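Local coordinates for putative uncharacterized protein PH0242 (Pyrococcus horikoshii, PDB 3VU1) that belongs to the oligosaccharyltransferase AglB family, forming the C-terminal globular domain of this archaeal member, and holds a calcium ion, at residues A[385-390]-A[473-478]; A[390-395]-A[419-424]. All coordinates share one frame; numbering follows the deposited sequence.

Contact 1: A[385-390]-A[473-478]; sequences YTADLY and PVFIVE
V477 sets both methyls against Y385, and CG1 also against A387. CG1, anti to the carbonyl carbon (chi1 -61°), reaches A387 CB at 3.4 Å and also meets CB of Y385. CG2 lies 3.6 Å from Y385 CD2, and the tyrosine side chain crosses the valine at about a right angle. L389 works two pairs further along: its CD1 sits almost over the middle of the F475 ring, 4.0 Å from the centroid and 13° off the normal, a CH-pi contact, and the same methyl also touches P473 CB. On the opposite face of the sheet Y390 crosses I476, its ring atom CD1 being 3.7 Å from I476 CG1. The backbones carry this register as an antiparallel ladder. D388 and I476 form one hydrogen-bonded pair, with D388 N to I476 O at 2.9 Å; Y390 and V474 form the next, with Y390 N to V474 O at 2.8 Å. L389 and F475, between them, are the non-hydrogen-bonded pair. D388 is held further by a bond from G428 N to its OD2. In the Peripheral 2 region of the protein these are inner strands: 412-431 hydrogen-bonds to the other edge of 385-390, 336-356 pairs with 473-478 through V347, and L377 and V379 of strand 372-381 pack against the L389-F475 side.

Contact 2: A[390-395]-A[419-424]; sequences YLRATF and TFFITK
L391 O takes two backbone N-H groups from the opposite strand, from I422 N at 2.7 Å and, weakly, from T423 N at 3.5 Å. In return L391 N gives a nearly straight bond to T423 O at 2.8 Å. With I422 and T423 both set against L391, and I422 alone taking near-helical backbone angles, this is a classic beta bulge; the antiparallel register shifts by one residue there before A393 and F420 resume mutual N-H to O bonding. The bulge interrupts one arm of a long beta hairpin, strands 385-401 and 412-431, in the Peripheral 2 region. On one face Y390 lies between two side chains of 419-424. K424, extended beyond CG, runs across its ring with CG 4.0 Å from the centroid in a CH-pi contact, while F421 meets it obliquely, the centroids 4.6 Å apart and the planes at 43°. Beyond F421, the aliphatic stem of R392 passes the phenyl ring and its guanidinium reaches S81 O and E472; K424 NZ salt-bridges E427. On the other face the F420 ring is turned over A393 by a chi1 of 59°, which puts A393 CB 3.9 Å from its centroid. F420 CE1 also meets F395 CE2 at 3.7 Å, rim to rim, and both rings touch Y452 of helix 448-460. On that face, too, L391 and T423 lie side by side, with L391 CG 3.9 Å from T423 CG2, and the CD1 of I422 rests against A393 CB.

Read from the N terminus, strand 385-401 supplies the first half of both contacts, 385-390 for contact 1 and 390-395 for contact 2, with Y390 in each. The chain turns and comes back along 412-431, closing contact 2 across the hairpin, with 23 residues between its segments. It then passes through strand 434-443 and helix 448-460 before strand 464-487 returns to close contact 1, so the smaller loop nests within the larger. Together they set 385-401 between 412-431 and 464-487 in one antiparallel sheet. The two contacts touch where V474 packs on R392 and I476 on F421, and through a long, weak ion pair of D388 with K424.

Contact 1: A[385-390]-A[473-478]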
loop_
_atom_site.group_PDB
_atom_site.type_symbol
_atom_site.label_atom_id
_atom_site.label_comp_id
_atom_site.label_asym_id
_atom_site.label_seq_id
_atom_site.Cartn_x
_atom_site.Cartn_y
_atom_site.Cartn_z
ATOM N N TYR A 385 9.167 -10.262 -22.372
ATOM C CA TYR A 385 7.726 -10.325 -22.388
ATOM C C TYR A 385 7.303 -10.108 -23.807
ATOM O O TYR A 385 8.099 -9.688 -24.653
ATOM C CB TYR A 385 7.080 -9.195 -21.575
ATOM C CG TYR A 385 7.286 -9.206 -20.084
ATOM C CD1 TYR A 385 8.264 -8.390 -19.499
ATOM C CD2 TYR A 385 6.483 -9.995 -19.242
ATOM C CE1 TYR A 385 8.454 -8.371 -18.124
ATOM C CE2 TYR A 385 6.673 -9.986 -17.863
ATOM C CZ TYR A 385 7.660 -9.167 -17.313
ATOM O OH TYR A 385 7.868 -9.114 -15.956
ATOM N N THR A 386 6.027 -10.381 -24.047
ATOM C CA THR A 386 5.354 -9.893 -25.220
ATOM C C THR A 386 4.282 -8.919 -24.750
ATOM O O THR A 386 3.341 -9.287 -24.058
ATOM C CB THR A 386 4.827 -11.062 -26.063
ATOM O OG1 THR A 386 5.968 -11.764 -26.565
ATOM C CG2 THR A 386 3.924 -10.587 -27.235
ATOM N N ALA A 387 4.463 -7.659 -25.112
ATOM C CA ALA A 387 3.613 -6.591 -24.614
ATOM C C ALA A 387 2.724 -5.994 -25.687
ATOM O O ALA A 387 3.015 -6.076 -26.866
ATOM C CB ALA A 387 4.468 -5.497 -23.985
ATOM N N ASP A 388 1.620 -5.425 -25.242
ATOM C CA ASP A 388 0.847 -4.476 -26.000
ATOM C C ASP A 388 1.167 -3.090 -25.422
ATOM O O ASP A 388 1.440 -2.965 -24.215
ATOM C CB ASP A 388 -0.639 -4.799 -25.870
ATOM C CG ASP A 388 -1.014 -6.121 -26.541
ATOM O OD1 ASP A 388 -2.183 -6.549 -26.383
ATOM O OD2 ASP A 388 -0.140 -6.726 -27.221
ATOM N N LEU A 389 1.178 -2.065 -26.278
ATOM C CA LEU A 389 1.440 -0.698 -25.828
ATOM C C LEU A 389 0.175 0.136 -25.914
ATOM O O LEU A 389 -0.417 0.221 -26.976
ATOM C CB LEU A 389 2.548 -0.075 -26.660
ATOM C CG LEU A 389 2.821 1.431 -26.530
ATOM C CD1 LEU A 389 3.153 1.848 -25.097
ATOM C CD2 LEU A 389 3.904 1.873 -27.523
ATOM N N TYR A 390 -0.245 0.743 -24.810
ATOM C CA TYR A 390 -1.429 1.594 -24.843
ATOM C C TYR A 390 -1.099 3.029 -24.485
ATOM O O TYR A 390 -0.022 3.323 -23.941
ATOM C CB TYR A 390 -2.494 1.126 -23.843
ATOM C CG TYR A 390 -3.131 -0.203 -24.121
ATOM C CD1 TYR A 390 -2.447 -1.397 -23.861
ATOM C CD2 TYR A 390 -4.430 -0.276 -24.610
ATOM C CE1 TYR A 390 -3.042 -2.621 -24.101
ATOM C CE2 TYR A 390 -5.020 -1.495 -24.856
ATOM C CZ TYR A 390 -4.327 -2.658 -24.601
ATOM O OH TYR A 390 -4.921 -3.870 -24.850
ATOM N N PRO A 473 2.273 6.282 -21.686
ATOM C CA PRO A 473 2.428 5.035 -22.387
ATOM C C PRO A 473 2.551 3.902 -21.365
ATOM O O PRO A 473 3.204 4.066 -20.340
ATOM C CB PRO A 473 3.718 5.238 -23.149
ATOM C CG PRO A 473 4.511 6.097 -22.245
ATOM C CD PRO A 473 3.518 7.054 -21.665
ATOM N N VAL A 474 1.886 2.784 -21.628
ATOM C CA VAL A 474 1.790 1.682 -20.675
ATOM C C VAL A 474 1.937 0.386 -21.468
ATOM O O VAL A 474 1.256 0.192 -22.491
ATOM C CB VAL A 474 0.433 1.717 -19.901
ATOM C CG1 VAL A 474 0.194 0.443 -19.115
ATOM C CG2 VAL A 474 0.380 2.903 -18.958
ATOM N N PHE A 475 2.840 -0.479 -21.000
ATOM C CA PHE A 475 3.068 -1.779 -21.617
ATOM C C PHE A 475 2.327 -2.847 -20.848
ATOM O O PHE A 475 2.626 -3.061 -19.683
ATOM C CB PHE A 475 4.552 -2.092 -21.647
ATOM C CG PHE A 475 5.327 -1.213 -22.568
ATOM C CD1 PHE A 475 5.754 0.059 -22.160
ATOM C CD2 PHE A 475 5.631 -1.640 -23.864
ATOM C CE1 PHE A 475 6.482 0.885 -23.027
ATOM C CE2 PHE A 475 6.343 -0.810 -24.742
ATOM C CZ PHE A 475 6.773 0.451 -24.318
ATOM N N ILE A 476 1.361 -3.499 -21.497
ATOM C CA ILE A 476 0.567 -4.562 -20.867
ATOM C C ILE A 476 1.053 -5.953 -21.279
ATOM O O ILE A 476 1.199 -6.233 -22.451
ATOM C CB ILE A 476 -0.940 -4.434 -21.174
ATOM C CG1 ILE A 476 -1.472 -3.079 -20.715
ATOM C CG2 ILE A 476 -1.726 -5.566 -20.514
ATOM C CD1 ILE A 476 -1.126 -2.734 -19.292
ATOM N N VAL A 477 1.303 -6.811 -20.294
ATOM C CA VAL A 477 1.793 -8.169 -20.509
ATOM C C VAL A 477 1.053 -9.108 -19.571
ATOM O O VAL A 477 0.358 -8.632 -18.651
ATOM C CB VAL A 477 3.293 -8.267 -20.200
ATOM C CG1 VAL A 477 4.094 -7.349 -21.107
ATOM C CG2 VAL A 477 3.570 -7.934 -18.739
ATOM N N GLU A 478 1.171 -10.427 -19.801
ATOM C CA GLU A 478 0.827 -11.421 -18.765
ATOM C C GLU A 478 1.921 -11.292 -17.745
ATOM O O GLU A 478 3.089 -11.547 -18.043
ATOM C CB GLU A 478 0.797 -12.859 -19.268
ATOM C CG GLU A 478 -0.576 -13.353 -19.701
ATOM C CD GLU A 478 -1.524 -13.738 -18.561
ATOM O OE1 GLU A 478 -2.600 -13.099 -18.448
ATOM O OE2 GLU A 478 -1.232 -14.696 -17.806
#

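Contact 2: A[390-395]-A[419-424]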
loop_
_atom_site.group_PDB
_atom_site.type_symbol
_atom_site.label_atom_id
_atom_site.label_comp_id
_atom_site.label_asym_id
_atom_site.label_seq_id
_atom_site.Cartn_x
_atom_site.Cartn_y
_atom_site.Cartn_z
ATOM N N TYR A 390 -0.245 0.743 -24.810
ATOM C CA TYR A 390 -1.429 1.594 -24.843
ATOM C C TYR A 390 -1.099 3.029 -24.485
ATOM O O TYR A 390 -0.022 3.323 -23.941
ATOM C CB TYR A 390 -2.494 1.126 -23.843
ATOM C CG TYR A 390 -3.131 -0.203 -24.121
ATOM C CD1 TYR A 390 -2.447 -1.397 -23.861
ATOM C CD2 TYR A 390 -4.430 -0.276 -24.610
ATOM C CE1 TYR A 390 -3.042 -2.621 -24.101
ATOM C CE2 TYR A 390 -5.020 -1.495 -24.856
ATOM C CZ TYR A 390 -4.327 -2.658 -24.601
ATOM O OH TYR A 390 -4.921 -3.870 -24.850
ATOM N N LEU A 391 -2.051 3.914 -24.765
ATOM C CA LEU A 391 -2.048 5.215 -24.143
ATOM C C LEU A 391 -3.100 5.135 -23.065
ATOM O O LEU A 391 -4.246 4.734 -23.337
ATOM C CB LEU A 391 -2.365 6.343 -25.133
ATOM C CG LEU A 391 -1.355 6.708 -26.240
ATOM C CD1 LEU A 391 -1.816 8.015 -26.882
ATOM C CD2 LEU A 391 0.090 6.832 -25.758
ATOM N N ARG A 392 -2.699 5.509 -21.847
ATOM C CA ARG A 392 -3.545 5.379 -20.675
ATOM C C ARG A 392 -3.789 6.724 -20.050
ATOM O O ARG A 392 -2.860 7.504 -19.881
ATOM C CB ARG A 392 -2.920 4.435 -19.624
ATOM C CG ARG A 392 -3.950 3.930 -18.613
ATOM C CD ARG A 392 -3.309 3.265 -17.415
ATOM N NE ARG A 392 -2.327 4.149 -16.791
ATOM C CZ ARG A 392 -1.310 3.743 -16.037
ATOM N NH1 ARG A 392 -1.105 2.451 -15.792
ATOM N NH2 ARG A 392 -0.482 4.638 -15.556
ATOM N N ALA A 393 -5.037 6.984 -19.688
ATOM C CA ALA A 393 -5.353 8.204 -18.954
ATOM C C ALA A 393 -5.491 7.925 -17.460
ATOM O O ALA A 393 -5.984 6.843 -17.068
ATOM C CB ALA A 393 -6.631 8.849 -19.493
ATOM N N THR A 394 -5.060 8.900 -16.644
ATOM C CA THR A 394 -5.277 8.850 -15.205
ATOM C C THR A 394 -5.788 10.209 -14.777
ATOM O O THR A 394 -5.110 11.214 -14.986
ATOM C CB THR A 394 -3.993 8.506 -14.404
ATOM O OG1 THR A 394 -3.427 7.280 -14.871
ATOM C CG2 THR A 394 -4.298 8.320 -12.930
ATOM N N PHE A 395 -6.986 10.225 -14.192
ATOM C CA PHE A 395 -7.548 11.416 -13.561
ATOM C C PHE A 395 -7.492 11.276 -12.043
ATOM O O PHE A 395 -8.109 10.371 -11.457
ATOM C CB PHE A 395 -9.023 11.584 -13.944
ATOM C CG PHE A 395 -9.250 12.087 -15.335
ATOM C CD1 PHE A 395 -9.757 13.367 -15.537
ATOM C CD2 PHE A 395 -8.993 11.283 -16.437
ATOM C CE1 PHE A 395 -9.987 13.842 -16.819
ATOM C CE2 PHE A 395 -9.214 11.758 -17.725
ATOM C CZ PHE A 395 -9.707 13.037 -17.913
ATOM N N THR A 419 -8.502 5.445 -13.984
ATOM C CA THR A 419 -7.634 5.177 -15.103
ATOM C C THR A 419 -8.480 4.529 -16.196
ATOM O O THR A 419 -9.473 3.863 -15.899
ATOM C CB THR A 419 -6.521 4.180 -14.745
ATOM O OG1 THR A 419 -7.112 2.906 -14.459
ATOM C CG2 THR A 419 -5.723 4.647 -13.552
ATOM N N PHE A 420 -8.103 4.746 -17.455
ATOM C CA PHE A 420 -8.718 4.072 -18.575
ATOM C C PHE A 420 -7.772 4.099 -19.740
ATOM O O PHE A 420 -6.948 5.004 -19.859
ATOM C CB PHE A 420 -10.117 4.626 -18.933
ATOM C CG PHE A 420 -10.161 6.099 -19.290
ATOM C CD1 PHE A 420 -10.450 7.064 -18.317
ATOM C CD2 PHE A 420 -9.968 6.529 -20.613
ATOM C CE1 PHE A 420 -10.528 8.426 -18.660
ATOM C CE2 PHE A 420 -10.031 7.891 -20.951
ATOM C CZ PHE A 420 -10.320 8.844 -19.980
ATOM N N PHE A 421 -7.864 3.075 -20.576
ATOM C CA PHE A 421 -7.046 2.981 -21.774
ATOM C C PHE A 421 -7.673 3.767 -22.913
ATOM O O PHE A 421 -8.798 3.497 -23.313
ATOM C CB PHE A 421 -6.830 1.522 -22.143
ATOM C CG PHE A 421 -5.963 0.796 -21.164
ATOM C CD1 PHE A 421 -6.487 -0.196 -20.353
ATOM C CD2 PHE A 421 -4.612 1.140 -21.021
ATOM C CE1 PHE A 421 -5.674 -0.851 -19.433
ATOM C CE2 PHE A 421 -3.795 0.488 -20.100
ATOM C CZ PHE A 421 -4.328 -0.512 -19.309
ATOM N N ILE A 422 -6.940 4.763 -23.410
ATOM C CA ILE A 422 -7.425 5.654 -24.469
ATOM C C ILE A 422 -7.379 4.917 -25.809
ATOM O O ILE A 422 -8.380 4.837 -26.502
ATOM C CB ILE A 422 -6.590 6.955 -24.554
ATOM C CG1 ILE A 422 -6.585 7.693 -23.217
ATOM C CG2 ILE A 422 -7.108 7.877 -25.653
ATOM C CD1 ILE A 422 -5.288 8.439 -22.983
ATOM N N THR A 423 -6.216 4.362 -26.151
ATOM C CA THR A 423 -6.026 3.718 -27.429
ATOM C C THR A 423 -4.867 2.739 -27.357
ATOM O O THR A 423 -3.916 2.939 -26.592
ATOM C CB THR A 423 -5.739 4.745 -28.548
ATOM O OG1 THR A 423 -5.684 4.066 -29.800
ATOM C CG2 THR A 423 -4.381 5.455 -28.340
ATOM N N LYS A 424 -4.950 1.691 -28.172
ATOM C CA LYS A 424 -3.917 0.677 -28.283
ATOM C C LYS A 424 -2.995 1.124 -29.388
ATOM O O LYS A 424 -3.464 1.532 -30.424
ATOM C CB LYS A 424 -4.566 -0.648 -28.659
ATOM C CG LYS A 424 -3.728 -1.875 -28.374
ATOM C CD LYS A 424 -4.647 -3.075 -28.492
ATOM C CE LYS A 424 -3.969 -4.355 -28.057
ATOM N NZ LYS A 424 -4.821 -5.527 -28.394
#